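Local coordinates for 450aa long hypothetical fmu protein (Pyrococcus horikoshii, PDB 2YXL) that probably transfers a methyl group from S-adenosylmethionine to the C5 position of cytosine in RNA, at residues Ile56-Met61 / Lys348-Arg353; Lys166-Asp171 / Ser391-Glu396; Glu174-Ser179 / Ala431-His436; Glu245-Val250 / Ser437-Phe442. All coordinates share one frame; numbering follows the deposited sequence.

Contact 1: residues Ile56-Met61 / Lys348-Arg353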
loop_
_atom_site.group_PDB
_atom_site.type_symbol
_atom_site.label_atom_id
_atom_site.label_comp_id
_atom_site.label_asym_id
_atom_site.label_seq_id
_atom_site.Cartn_x
_atom_site.Cartn_y
_atom_site.Cartn_z
ATOM N N ILE A 56 12.646 -10.988 5.339
ATOM C CA ILE A 56 11.853 -11.826 6.245
ATOM C C ILE A 56 10.500 -11.171 6.556
ATOM O O ILE A 56 9.460 -11.839 6.539
ATOM C CB ILE A 56 12.632 -12.165 7.549
ATOM C CG1 ILE A 56 13.841 -13.058 7.230
ATOM C CG2 ILE A 56 11.718 -12.841 8.584
ATOM C CD1 ILE A 56 14.779 -13.299 8.403
ATOM N N PHE A 57 10.530 -9.865 6.815
ATOM C CA PHE A 57 9.330 -9.070 7.068
ATOM C C PHE A 57 8.269 -9.288 5.990
ATOM O O PHE A 57 7.132 -9.656 6.299
ATOM C CB PHE A 57 9.698 -7.584 7.185
ATOM C CG PHE A 57 8.529 -6.679 7.456
ATOM C CD1 PHE A 57 7.882 -6.021 6.410
ATOM C CD2 PHE A 57 8.080 -6.470 8.760
ATOM C CE1 PHE A 57 6.798 -5.176 6.656
ATOM C CE2 PHE A 57 6.998 -5.627 9.017
ATOM C CZ PHE A 57 6.357 -4.977 7.960
ATOM N N TYR A 58 8.646 -9.079 4.731
ATOM C CA TYR A 58 7.717 -9.253 3.614
ATOM C C TYR A 58 7.352 -10.709 3.334
ATOM O O TYR A 58 6.271 -10.986 2.820
ATOM C CB TYR A 58 8.243 -8.574 2.342
ATOM C CG TYR A 58 8.176 -7.065 2.392
ATOM C CD1 TYR A 58 9.336 -6.296 2.306
ATOM C CD2 TYR A 58 6.952 -6.403 2.539
ATOM C CE1 TYR A 58 9.282 -4.908 2.354
ATOM C CE2 TYR A 58 6.886 -5.014 2.593
ATOM C CZ TYR A 58 8.055 -4.273 2.498
ATOM O OH TYR A 58 8.003 -2.900 2.546
ATOM N N ASP A 59 8.250 -11.632 3.665
ATOM C CA ASP A 59 7.956 -13.055 3.542
ATOM C C ASP A 59 6.838 -13.457 4.511
ATOM O O ASP A 59 5.952 -14.236 4.152
ATOM C CB ASP A 59 9.217 -13.886 3.796
ATOM C CG ASP A 59 9.099 -15.306 3.275
ATOM O OD1 ASP A 59 8.813 -15.488 2.076
ATOM O OD2 ASP A 59 9.314 -16.247 4.062
ATOM N N ILE A 60 6.883 -12.916 5.730
ATOM C CA ILE A 60 5.848 -13.166 6.733
ATOM C C ILE A 60 4.515 -12.533 6.305
ATOM O O ILE A 60 3.469 -13.188 6.350
ATOM C CB ILE A 60 6.264 -12.667 8.150
ATOM C CG1 ILE A 60 7.479 -13.451 8.667
ATOM C CG2 ILE A 60 5.097 -12.784 9.133
ATOM C CD1 ILE A 60 8.202 -12.811 9.837
ATOM N N MET A 61 4.560 -11.270 5.888
ATOM C CA MET A 61 3.363 -10.568 5.425
ATOM C C MET A 61 2.697 -11.317 4.272
ATOM O O MET A 61 1.486 -11.531 4.281
ATOM C CB MET A 61 3.689 -9.123 5.013
ATOM C CG MET A 61 4.100 -8.210 6.168
ATOM S SD MET A 61 2.920 -8.261 7.529
ATOM C CE MET A 61 3.622 -7.072 8.667
ATOM N N LYS A 348 2.818 -4.656 -2.937
ATOM C CA LYS A 348 3.461 -3.642 -2.106
ATOM C C LYS A 348 3.188 -3.868 -0.614
ATOM O O LYS A 348 4.102 -3.766 0.209
ATOM C CB LYS A 348 2.986 -2.252 -2.544
ATOM C CG LYS A 348 3.643 -1.084 -1.824
ATOM C CD LYS A 348 2.897 0.217 -2.103
ATOM C CE LYS A 348 3.573 1.401 -1.421
ATOM N NZ LYS A 348 3.076 2.693 -1.971
ATOM N N ASN A 349 1.932 -4.155 -0.271
ATOM C CA ASN A 349 1.555 -4.512 1.099
ATOM C C ASN A 349 0.988 -5.926 1.111
ATOM O O ASN A 349 -0.231 -6.111 1.113
ATOM C CB ASN A 349 0.528 -3.533 1.673
ATOM C CG ASN A 349 0.978 -2.094 1.593
ATOM O OD1 ASN A 349 1.904 -1.677 2.290
ATOM N ND2 ASN A 349 0.305 -1.316 0.753
ATOM N N PRO A 350 1.875 -6.933 1.131
ATOM C CA PRO A 350 1.468 -8.311 0.866
ATOM C C PRO A 350 0.419 -8.867 1.832
ATOM O O PRO A 350 -0.408 -9.684 1.424
ATOM C CB PRO A 350 2.782 -9.088 0.976
ATOM C CG PRO A 350 3.846 -8.068 0.751
ATOM C CD PRO A 350 3.319 -6.840 1.403
ATOM N N GLU A 351 0.442 -8.420 3.085
ATOM C CA GLU A 351 -0.472 -8.950 4.105
ATOM C C GLU A 351 -1.953 -8.656 3.840
ATOM O O GLU A 351 -2.824 -9.353 4.365
ATOM C CB GLU A 351 -0.066 -8.492 5.515
ATOM C CG GLU A 351 -0.373 -7.036 5.855
ATOM C CD GLU A 351 0.720 -6.062 5.444
ATOM O OE1 GLU A 351 1.464 -6.336 4.475
ATOM O OE2 GLU A 351 0.828 -5.005 6.098
ATOM N N LEU A 352 -2.226 -7.648 3.011
ATOM C CA LEU A 352 -3.598 -7.262 2.674
ATOM C C LEU A 352 -4.408 -8.390 2.043
ATOM O O LEU A 352 -5.623 -8.480 2.260
ATOM C CB LEU A 352 -3.628 -6.013 1.785
ATOM C CG LEU A 352 -3.294 -4.674 2.456
ATOM C CD1 LEU A 352 -3.461 -3.526 1.479
ATOM C CD2 LEU A 352 -4.142 -4.431 3.702
ATOM N N ARG A 353 -3.735 -9.254 1.285
ATOM C CA ARG A 353 -4.385 -10.404 0.661
ATOM C C ARG A 353 -5.059 -11.319 1.691
ATOM O O ARG A 353 -6.018 -12.016 1.370
ATOM C CB ARG A 353 -3.393 -11.194 -0.203
ATOM C CG ARG A 353 -2.379 -12.024 0.586
ATOM C CD ARG A 353 -1.298 -12.614 -0.295
ATOM N NE ARG A 353 -0.412 -11.596 -0.854
ATOM C CZ ARG A 353 0.524 -11.832 -1.771
ATOM N NH1 ARG A 353 1.277 -10.835 -2.220
ATOM N NH2 ARG A 353 0.710 -13.061 -2.244
#
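Tyr-58 and Met-61 of helix 47-75 meet Pro-350 and Glu-351 in a buried packing contact with no hydrogen bond across it, joining the N-terminal helical region to the turn that leads into helix 352-355 of the methyltransferase part. The Tyr-58 ring crosses the proline at a slant, CD2 lying 3.8 Å from Pro-350 CD, while its hydroxyl is hydrogen-bonded to Gln-32. One turn further on, Met-61 runs alongside Glu-351 and points the same way. Met-61 SD lies 3.6 Å from Glu-351 CB, and the bend of the glutamate chain at chi2 (-87°) brings Glu-351 CD to 3.7 Å from the same sulfur. The two backbones also come close, Glu-351 CA lying 3.2 Å from Met-61 O. A type I turn from Asn-349 to Leu-352 presents Pro-350 and Glu-351 to the helix, and Arg-353 NE bonds back to Pro-350 O at 3.0 Å. The carboxylate finds its mates elsewhere: OE2 forms a salt bridge with Lys-29 and a hydrogen bond with Ser-31. Replacement of Glu-351 by alanine would probably deprive Lys-29 of this carboxylate and open a gap beside the Met-61 sulfur. The contact thus illustrates a division of labour, in which the glutamate's chain packs against methionine while its charge is probably balanced by Lys-29 from the same N-terminal region.

Contact 2: residues Lys166-Asp171 / Ser391-Glu396; sequences KGILGD and SIFKEE
Ile-168 sets CG1 opposite its carbonyl carbon (chi1 -58°) and continues extended (chi2 167°), which carries CD1 forward to the loop after strand 383-389. There CD1 lies 3.5 Å from Ile-392 O and 4.1 Å from Phe-393 CD2, approaching the phenyl ring at its edge, near its plane; the two side chains cross at about a right angle. Lys-394 stretches out straight beyond CG toward the last turn of helix 159-169, where its NZ is 3.7 Å from Gly-167 O, too loose for a hydrogen bond; its charge makes a cation-pi contact with Phe-424 instead. Behind this surface an ST turn shapes the loop: Ser-391 OG accepts from Phe-393 N at 3.2 Å and donates to Glu-396 OE2 at 2.7 Å, meeting that oxygen from above the carboxylate plane. Ile-168 thus joins the end of helix 159-169 to the loop that follows the predicted nucleophile, Cys-390, and two helices flank the junction: helix 361-376 supplies Ile-361 against the Phe-393 ring, while Phe-176 of helix 173-181 packs on Ile-392.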
loop_
_atom_site.group_PDB
_atom_site.type_symbol
_atom_site.label_atom_id
_atom_site.label_comp_id
_atom_site.label_asym_id
_atom_site.label_seq_id
_atom_site.Cartn_x
_atom_site.Cartn_y
_atom_site.Cartn_z
ATOM N N LYS A 166 -9.193 -15.182 -10.857
ATOM C CA LYS A 166 -9.461 -16.020 -12.038
ATOM C C LYS A 166 -10.658 -15.537 -12.856
ATOM O O LYS A 166 -10.635 -15.598 -14.084
ATOM C CB LYS A 166 -9.643 -17.492 -11.653
ATOM C CG LYS A 166 -8.380 -18.331 -11.788
ATOM C CD LYS A 166 -8.608 -19.764 -11.326
ATOM C CE LYS A 166 -7.300 -20.551 -11.303
ATOM N NZ LYS A 166 -7.468 -21.930 -10.759
ATOM N N GLY A 167 -11.692 -15.053 -12.169
ATOM C CA GLY A 167 -12.874 -14.490 -12.826
ATOM C C GLY A 167 -12.609 -13.177 -13.546
ATOM O O GLY A 167 -13.424 -12.733 -14.358
ATOM N N ILE A 168 -11.467 -12.558 -13.248
ATOM C CA ILE A 168 -11.090 -11.273 -13.836
ATOM C C ILE A 168 -9.993 -11.425 -14.897
ATOM O O ILE A 168 -10.067 -10.806 -15.957
ATOM C CB ILE A 168 -10.651 -10.251 -12.743
ATOM C CG1 ILE A 168 -11.774 -10.044 -11.721
ATOM C CG2 ILE A 168 -10.242 -8.914 -13.371
ATOM C CD1 ILE A 168 -11.357 -9.310 -10.463
ATOM N N LEU A 169 -8.994 -12.259 -14.616
ATOM C CA LEU A 169 -7.807 -12.354 -15.473
ATOM C C LEU A 169 -7.679 -13.650 -16.278
ATOM O O LEU A 169 -7.019 -13.669 -17.319
ATOM C CB LEU A 169 -6.532 -12.101 -14.663
ATOM C CG LEU A 169 -6.299 -10.665 -14.177
ATOM C CD1 LEU A 169 -5.076 -10.607 -13.282
ATOM C CD2 LEU A 169 -6.157 -9.689 -15.343
ATOM N N GLY A 170 -8.296 -14.723 -15.785
ATOM C CA GLY A 170 -8.267 -16.023 -16.457
ATOM C C GLY A 170 -6.870 -16.602 -16.597
ATOM O O GLY A 170 -6.243 -16.977 -15.605
ATOM N N ASP A 171 -6.387 -16.659 -17.838
ATOM C CA ASP A 171 -5.058 -17.186 -18.162
ATOM C C ASP A 171 -3.924 -16.427 -17.474
ATOM O O ASP A 171 -2.863 -16.994 -17.207
ATOM C CB ASP A 171 -4.830 -17.161 -19.680
ATOM C CG ASP A 171 -5.721 -18.140 -20.431
ATOM O OD1 ASP A 171 -5.618 -18.193 -21.675
ATOM O OD2 ASP A 171 -6.518 -18.858 -19.788
ATOM N N SER A 391 -7.818 -0.788 -6.631
ATOM C CA SER A 391 -8.455 -2.090 -6.497
ATOM C C SER A 391 -8.567 -2.742 -7.870
ATOM O O SER A 391 -8.671 -2.053 -8.883
ATOM C CB SER A 391 -9.842 -1.940 -5.869
ATOM O OG SER A 391 -10.576 -3.150 -5.957
ATOM N N ILE A 392 -8.550 -4.071 -7.895
ATOM C CA ILE A 392 -8.662 -4.812 -9.151
ATOM C C ILE A 392 -10.068 -5.362 -9.387
ATOM O O ILE A 392 -10.348 -5.921 -10.449
ATOM C CB ILE A 392 -7.632 -5.962 -9.240
ATOM C CG1 ILE A 392 -7.765 -6.902 -8.038
ATOM C CG2 ILE A 392 -6.211 -5.393 -9.370
ATOM C CD1 ILE A 392 -7.290 -8.320 -8.298
ATOM N N PHE A 393 -10.945 -5.194 -8.400
ATOM C CA PHE A 393 -12.294 -5.746 -8.464
ATOM C C PHE A 393 -13.228 -4.905 -9.325
ATOM O O PHE A 393 -13.255 -3.676 -9.213
ATOM C CB PHE A 393 -12.884 -5.903 -7.058
ATOM C CG PHE A 393 -12.086 -6.806 -6.155
ATOM C CD1 PHE A 393 -11.706 -6.375 -4.886
ATOM C CD2 PHE A 393 -11.717 -8.085 -6.566
ATOM C CE1 PHE A 393 -10.976 -7.204 -4.034
ATOM C CE2 PHE A 393 -10.982 -8.920 -5.723
ATOM C CZ PHE A 393 -10.613 -8.477 -4.454
ATOM N N LYS A 394 -13.995 -5.580 -10.177
ATOM C CA LYS A 394 -14.977 -4.919 -11.036
ATOM C C LYS A 394 -16.049 -4.197 -10.222
ATOM O O LYS A 394 -16.521 -3.137 -10.630
ATOM C CB LYS A 394 -15.628 -5.923 -11.993
ATOM C CG LYS A 394 -14.714 -6.400 -13.114
ATOM C CD LYS A 394 -15.305 -7.599 -13.837
ATOM C CE LYS A 394 -14.310 -8.192 -14.821
ATOM N NZ LYS A 394 -14.801 -9.472 -15.409
ATOM N N GLU A 395 -16.410 -4.772 -9.073
ATOM C CA GLU A 395 -17.424 -4.205 -8.173
ATOM C C GLU A 395 -17.134 -2.774 -7.725
ATOM O O GLU A 395 -18.056 -1.982 -7.534
ATOM C CB GLU A 395 -17.611 -5.094 -6.941
ATOM C CG GLU A 395 -18.716 -6.142 -7.069
ATOM C CD GLU A 395 -18.400 -7.247 -8.071
ATOM O OE1 GLU A 395 -19.357 -7.887 -8.555
ATOM O OE2 GLU A 395 -17.207 -7.480 -8.373
ATOM N N GLU A 396 -15.853 -2.456 -7.558
ATOM C CA GLU A 396 -15.431 -1.132 -7.120
ATOM C C GLU A 396 -15.147 -0.210 -8.297
ATOM O O GLU A 396 -15.025 1.005 -8.131
ATOM C CB GLU A 396 -14.181 -1.247 -6.255
ATOM C CG GLU A 396 -14.437 -1.764 -4.859
ATOM C CD GLU A 396 -13.157 -2.156 -4.161
ATOM O OE1 GLU A 396 -12.591 -1.307 -3.443
ATOM O OE2 GLU A 396 -12.705 -3.307 -4.344
#

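Contact 3: residues Glu174-Ser179 / Ala431-His436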
loop_
_atom_site.group_PDB
_atom_site.type_symbol
_atom_site.label_atom_id
_atom_site.label_comp_id
_atom_site.label_asym_id
_atom_site.label_seq_id
_atom_site.Cartn_x
_atom_site.Cartn_y
_atom_site.Cartn_z
ATOM N N GLU A 174 -1.938 -16.667 -12.973
ATOM C CA GLU A 174 -0.637 -17.128 -12.485
ATOM C C GLU A 174 0.420 -16.020 -12.544
ATOM O O GLU A 174 1.167 -15.821 -11.586
ATOM C CB GLU A 174 -0.174 -18.369 -13.259
ATOM C CG GLU A 174 1.066 -19.047 -12.676
ATOM C CD GLU A 174 1.392 -20.386 -13.325
ATOM O OE1 GLU A 174 1.913 -21.270 -12.615
ATOM O OE2 GLU A 174 1.134 -20.562 -14.536
ATOM N N ASP A 175 0.464 -15.299 -13.663
ATOM C CA ASP A 175 1.405 -14.192 -13.846
ATOM C C ASP A 175 1.161 -13.048 -12.861
ATOM O O ASP A 175 2.117 -12.446 -12.355
ATOM C CB ASP A 175 1.366 -13.674 -15.286
ATOM C CG ASP A 175 2.055 -14.609 -16.265
ATOM O OD1 ASP A 175 3.083 -15.219 -15.896
ATOM O OD2 ASP A 175 1.575 -14.723 -17.413
ATOM N N PHE A 176 -0.114 -12.764 -12.592
ATOM C CA PHE A 176 -0.502 -11.749 -11.614
ATOM C C PHE A 176 0.076 -12.060 -10.241
ATOM O O PHE A 176 0.703 -11.201 -9.616
ATOM C CB PHE A 176 -2.026 -11.622 -11.523
ATOM C CG PHE A 176 -2.497 -10.764 -10.377
ATOM C CD1 PHE A 176 -2.901 -11.343 -9.176
ATOM C CD2 PHE A 176 -2.528 -9.375 -10.494
ATOM C CE1 PHE A 176 -3.331 -10.554 -8.111
ATOM C CE2 PHE A 176 -2.957 -8.578 -9.434
ATOM C CZ PHE A 176 -3.361 -9.171 -8.240
ATOM N N PHE A 177 -0.138 -13.289 -9.777
ATOM C CA PHE A 177 0.365 -13.694 -8.470
ATOM C C PHE A 177 1.886 -13.783 -8.434
ATOM O O PHE A 177 2.492 -13.478 -7.415
ATOM C CB PHE A 177 -0.309 -14.978 -7.973
ATOM C CG PHE A 177 -1.705 -14.760 -7.462
ATOM C CD1 PHE A 177 -2.806 -15.184 -8.198
ATOM C CD2 PHE A 177 -1.921 -14.100 -6.255
ATOM C CE1 PHE A 177 -4.102 -14.971 -7.733
ATOM C CE2 PHE A 177 -3.212 -13.878 -5.788
ATOM C CZ PHE A 177 -4.305 -14.318 -6.527
ATOM N N ARG A 178 2.497 -14.165 -9.552
ATOM C CA ARG A 178 3.952 -14.099 -9.683
ATOM C C ARG A 178 4.478 -12.678 -9.471
ATOM O O ARG A 178 5.399 -12.472 -8.681
ATOM C CB ARG A 178 4.424 -14.669 -11.024
ATOM C CG ARG A 178 4.701 -16.166 -10.978
ATOM C CD ARG A 178 5.590 -16.610 -12.128
ATOM N NE ARG A 178 4.845 -16.745 -13.379
ATOM C CZ ARG A 178 4.417 -17.903 -13.882
ATOM N NH1 ARG A 178 4.658 -19.046 -13.247
ATOM N NH2 ARG A 178 3.745 -17.918 -15.030
ATOM N N SER A 179 3.872 -11.705 -10.151
ATOM C CA SER A 179 4.280 -10.303 -10.023
ATOM C C SER A 179 4.066 -9.697 -8.629
ATOM O O SER A 179 4.831 -8.826 -8.218
ATOM C CB SER A 179 3.606 -9.433 -11.081
ATOM O OG SER A 179 2.209 -9.347 -10.863
ATOM N N ALA A 431 -4.271 -0.410 -14.787
ATOM C CA ALA A 431 -2.875 -0.798 -14.637
ATOM C C ALA A 431 -2.824 -2.139 -13.920
ATOM O O ALA A 431 -3.661 -2.428 -13.056
ATOM C CB ALA A 431 -2.104 0.253 -13.856
ATOM N N TRP A 432 -1.846 -2.957 -14.295
ATOM C CA TRP A 432 -1.662 -4.279 -13.710
ATOM C C TRP A 432 -0.201 -4.507 -13.334
ATOM O O TRP A 432 0.697 -4.138 -14.098
ATOM C CB TRP A 432 -2.112 -5.362 -14.690
ATOM C CG TRP A 432 -3.581 -5.368 -14.967
ATOM C CD1 TRP A 432 -4.215 -4.820 -16.047
ATOM C CD2 TRP A 432 -4.608 -5.961 -14.159
ATOM N NE1 TRP A 432 -5.570 -5.034 -15.962
ATOM C CE2 TRP A 432 -5.839 -5.731 -14.813
ATOM C CE3 TRP A 432 -4.606 -6.661 -12.944
ATOM C CZ2 TRP A 432 -7.060 -6.176 -14.294
ATOM C CZ3 TRP A 432 -5.819 -7.108 -12.429
ATOM C CH2 TRP A 432 -7.030 -6.861 -13.104
ATOM N N PRO A 433 0.045 -5.122 -12.161
ATOM C CA PRO A 433 1.409 -5.423 -11.707
ATOM C C PRO A 433 2.207 -6.275 -12.694
ATOM O O PRO A 433 3.371 -5.975 -12.957
ATOM C CB PRO A 433 1.185 -6.188 -10.395
ATOM C CG PRO A 433 -0.170 -5.764 -9.936
ATOM C CD PRO A 433 -0.967 -5.562 -11.180
ATOM N N HIS A 434 1.576 -7.310 -13.245
ATOM C CA HIS A 434 2.252 -8.251 -14.142
ATOM C C HIS A 434 2.446 -7.711 -15.560
ATOM O O HIS A 434 3.264 -8.238 -16.317
ATOM C CB HIS A 434 1.521 -9.602 -14.164
ATOM C CG HIS A 434 0.130 -9.537 -14.718
ATOM N ND1 HIS A 434 -0.888 -8.842 -14.099
ATOM C CD2 HIS A 434 -0.413 -10.092 -15.827
ATOM C CE1 HIS A 434 -1.996 -8.964 -14.809
ATOM N NE2 HIS A 434 -1.735 -9.718 -15.861
ATOM N N ARG A 435 1.701 -6.666 -15.915
ATOM C CA ARG A 435 1.851 -6.020 -17.224
ATOM C C ARG A 435 2.705 -4.756 -17.167
ATOM O O ARG A 435 3.423 -4.454 -18.116
ATOM C CB ARG A 435 0.487 -5.670 -17.830
ATOM C CG ARG A 435 -0.420 -6.853 -18.124
ATOM C CD ARG A 435 -1.664 -6.388 -18.859
ATOM N NE ARG A 435 -2.803 -7.284 -18.663
ATOM C CZ ARG A 435 -4.057 -7.005 -19.019
ATOM N NH1 ARG A 435 -4.355 -5.843 -19.591
ATOM N NH2 ARG A 435 -5.021 -7.890 -18.796
ATOM N N HIS A 436 2.628 -4.019 -16.060
ATOM C CA HIS A 436 3.174 -2.658 -16.024
ATOM C C HIS A 436 4.182 -2.367 -14.914
ATOM O O HIS A 436 4.761 -1.283 -14.883
ATOM C CB HIS A 436 2.038 -1.632 -15.965
ATOM C CG HIS A 436 1.017 -1.793 -17.048
ATOM N ND1 HIS A 436 -0.282 -2.179 -16.793
ATOM C CD2 HIS A 436 1.103 -1.620 -18.387
ATOM C CE1 HIS A 436 -0.953 -2.231 -17.930
ATOM N NE2 HIS A 436 -0.135 -1.898 -18.913
#
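His-434 lays one face of its imidazole over helix 173-181, where Phe-176 CB makes a CH-pi contact 4.3 Å from the ring centroid; Arg-435 CG lies against the opposite face. The Phe-176 side chain crosses the imidazole at about a right angle, bringing His-434 ND1 to the edge of the phenyl ring. That ring also meets Pro-433 obliquely, Phe-176 CE2 to Pro-433 CG at 4.0 Å, and its CD2 reaches the edge of the Trp-432 indole. Beside them Ser-179 OG sits 3.4 Å from Pro-433 CB, and its angle to His-434 N is too poor for a hydrogen bond. The hydroxyl instead donates to Phe-176 O at 2.7 Å, an arrangement reached with OG between the backbone N and the carbonyl carbon (chi1 67°). Were the serine an alanine, the Phe-176 carbonyl would be likely to lose its hydroxyl partner and a gap to open against Pro-433. Further out, Glu-172 holds His-434 NE2 by a hydrogen bond, and Trp-432 N donates to His-436 ND1 at 3.0 Å in the imidazole plane, tying the N-cap residue to the last residue of helix 433-436. Leu-169 of helix 159-169 packs on both Phe-176 and Trp-432, placing the contact where two successive helices meet the short helix 433-436 that follows strand 429-431.

Contact 4: residues Glu245-Val250 / Ser437-Phe442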
loop_
_atom_site.group_PDB
_atom_site.type_symbol
_atom_site.label_atom_id
_atom_site.label_comp_id
_atom_site.label_asym_id
_atom_site.label_seq_id
_atom_site.Cartn_x
_atom_site.Cartn_y
_atom_site.Cartn_z
ATOM N N GLU A 245 3.351 5.601 -6.072
ATOM C CA GLU A 245 3.397 4.640 -7.167
ATOM C C GLU A 245 3.196 5.335 -8.504
ATOM O O GLU A 245 2.547 6.381 -8.577
ATOM C CB GLU A 245 2.334 3.551 -6.984
ATOM C CG GLU A 245 2.494 2.697 -5.726
ATOM C CD GLU A 245 3.766 1.849 -5.715
ATOM O OE1 GLU A 245 4.382 1.628 -6.784
ATOM O OE2 GLU A 245 4.151 1.393 -4.620
ATOM N N GLU A 246 3.760 4.748 -9.559
ATOM C CA GLU A 246 3.628 5.281 -10.913
ATOM C C GLU A 246 2.156 5.470 -11.306
ATOM O O GLU A 246 1.780 6.520 -11.831
ATOM C CB GLU A 246 4.351 4.380 -11.922
ATOM C CG GLU A 246 4.440 4.960 -13.330
ATOM C CD GLU A 246 4.920 3.944 -14.348
ATOM O OE1 GLU A 246 6.106 4.004 -14.738
ATOM O OE2 GLU A 246 4.123 3.074 -14.752
ATOM N N ALA A 247 1.338 4.454 -11.034
ATOM C CA ALA A 247 -0.094 4.487 -11.340
ATOM C C ALA A 247 -0.819 5.672 -10.689
ATOM O O ALA A 247 -1.682 6.297 -11.305
ATOM C CB ALA A 247 -0.750 3.171 -10.943
ATOM N N SER A 248 -0.447 5.982 -9.449
ATOM C CA SER A 248 -1.019 7.113 -8.727
ATOM C C SER A 248 -0.622 8.464 -9.322
ATOM O O SER A 248 -1.418 9.404 -9.319
ATOM C CB SER A 248 -0.627 7.054 -7.254
ATOM O OG SER A 248 -1.207 5.925 -6.622
ATOM N N ALA A 249 0.605 8.553 -9.833
ATOM C CA ALA A 249 1.095 9.774 -10.478
ATOM C C ALA A 249 0.374 10.064 -11.794
ATOM O O ALA A 249 0.130 11.225 -12.127
ATOM C CB ALA A 249 2.584 9.687 -10.710
ATOM N N VAL A 250 0.050 9.004 -12.535
ATOM C CA VAL A 250 -0.679 9.103 -13.802
ATOM C C VAL A 250 -2.075 9.709 -13.596
ATOM O O VAL A 250 -2.530 10.525 -14.405
ATOM C CB VAL A 250 -0.779 7.715 -14.502
ATOM C CG1 VAL A 250 -1.767 7.744 -15.671
ATOM C CG2 VAL A 250 0.594 7.250 -14.973
ATOM N N SER A 437 4.390 -3.323 -14.012
ATOM C CA SER A 437 5.305 -3.149 -12.871
ATOM C C SER A 437 4.954 -1.945 -11.988
ATOM O O SER A 437 5.833 -1.235 -11.490
ATOM C CB SER A 437 6.764 -3.082 -13.336
ATOM O OG SER A 437 7.162 -4.318 -13.895
ATOM N N THR A 438 3.657 -1.721 -11.825
ATOM C CA THR A 438 3.132 -0.768 -10.854
ATOM C C THR A 438 1.961 -1.469 -10.164
ATOM O O THR A 438 1.633 -2.599 -10.521
ATOM C CB THR A 438 2.726 0.577 -11.526
ATOM O OG1 THR A 438 2.454 1.563 -10.524
ATOM C CG2 THR A 438 1.511 0.412 -12.447
ATOM N N ILE A 439 1.352 -0.825 -9.172
ATOM C CA ILE A 439 0.176 -1.387 -8.489
ATOM C C ILE A 439 -1.034 -1.524 -9.420
ATOM O O ILE A 439 -1.144 -0.805 -10.414
ATOM C CB ILE A 439 -0.233 -0.541 -7.257
ATOM C CG1 ILE A 439 -0.407 0.938 -7.647
ATOM C CG2 ILE A 439 0.783 -0.726 -6.124
ATOM C CD1 ILE A 439 -1.110 1.792 -6.604
ATOM N N GLY A 440 -1.928 -2.459 -9.099
ATOM C CA GLY A 440 -3.219 -2.572 -9.782
ATOM C C GLY A 440 -4.015 -1.296 -9.576
ATOM O O GLY A 440 -4.152 -0.819 -8.450
ATOM N N PHE A 441 -4.531 -0.731 -10.660
ATOM C CA PHE A 441 -5.163 0.583 -10.600
ATOM C C PHE A 441 -6.295 0.710 -11.614
ATOM O O PHE A 441 -6.330 -0.015 -12.612
ATOM C CB PHE A 441 -4.113 1.664 -10.855
ATOM C CG PHE A 441 -4.282 2.897 -10.016
ATOM C CD1 PHE A 441 -4.873 4.039 -10.546
ATOM C CD2 PHE A 441 -3.830 2.926 -8.702
ATOM C CE1 PHE A 441 -5.017 5.190 -9.780
ATOM C CE2 PHE A 441 -3.970 4.072 -7.923
ATOM C CZ PHE A 441 -4.568 5.208 -8.464
ATOM N N PHE A 442 -7.216 1.634 -11.347
ATOM C CA PHE A 442 -8.354 1.869 -12.226
ATOM C C PHE A 442 -8.581 3.359 -12.427
ATOM O O PHE A 442 -8.453 4.143 -11.489
ATOM C CB PHE A 442 -9.608 1.209 -11.658
ATOM C CG PHE A 442 -10.835 1.395 -12.512
ATOM C CD1 PHE A 442 -11.005 0.654 -13.680
ATOM C CD2 PHE A 442 -11.821 2.304 -12.144
ATOM C CE1 PHE A 442 -12.131 0.817 -14.465
ATOM C CE2 PHE A 442 -12.956 2.475 -12.924
ATOM C CZ PHE A 442 -13.110 1.731 -14.089
HETATM O O HOH W 1 4.812 2.000 -9.221
#
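Thr-438 OG1 is gripped by two partners: Ala-247 N donates to it at 3.1 Å with an N-H...O angle of 156°, and a water bonds to it at 2.7 Å. With OG1 opposite the threonine's own backbone N (chi1 -169°), the hydroxyl faces the start of helix 246-255. The same water accepts from Glu-246 N at 3.0 Å and donates to Glu-245 OE1, so two amides of the first helical turn find partners in the threonine and the water. The other carboxylate oxygen of Glu-245 forms a salt bridge with Lys-348, while the aliphatic part of Glu-245 crosses Ile-439 at a slant, Glu-245 CG to Ile-439 CD1 at 3.8 Å. Ala-247 fits its methyl between Thr-438 and the Phe-441 ring, Ala-247 CB to Phe-441 CG at 3.7 Å, and the peptide from Ala-247 O to Ser-248 N passes over one face of that ring. Ser-248 OG, 3.6 Å from Phe-441 CE2, also has a weak hydrogen bond to Lys-273, a predicted cofactor-binding residue. Phe-441 in turn lies beside Cys-390, the predicted nucleophile. Helix start and strand start are thereby joined next to the sinefungin site, within the Rossmann-like core of a class I methyltransferase whose last strand, 441-447, runs antiparallel to strand 383-389.

In the fold
All four contacts pair an earlier part of the chain with a later one, and their segments interleave in every combination. The first segments follow in the order 1, 2, 3, 4, from the N-terminal helices through the ferredoxin-like region to helix 246-255, and the second segments all belong to the methyltransferase domain. Contacts 2 and 3 lie about 12 Å apart between centres and share packing through successive helices 159-169 and 173-181. Contacts 3 and 4, also about 12 Å apart between centres, share the run from helix 433-436 into strand 441-447, and a probable backbone hydrogen bond from Ala-431 to Phe-441 links them. Contact 1, about 19 Å from contact 4 between centres, is bridged to it by Lys-348 and Glu-245. Distant regions thus assemble around the cofactor-binding core.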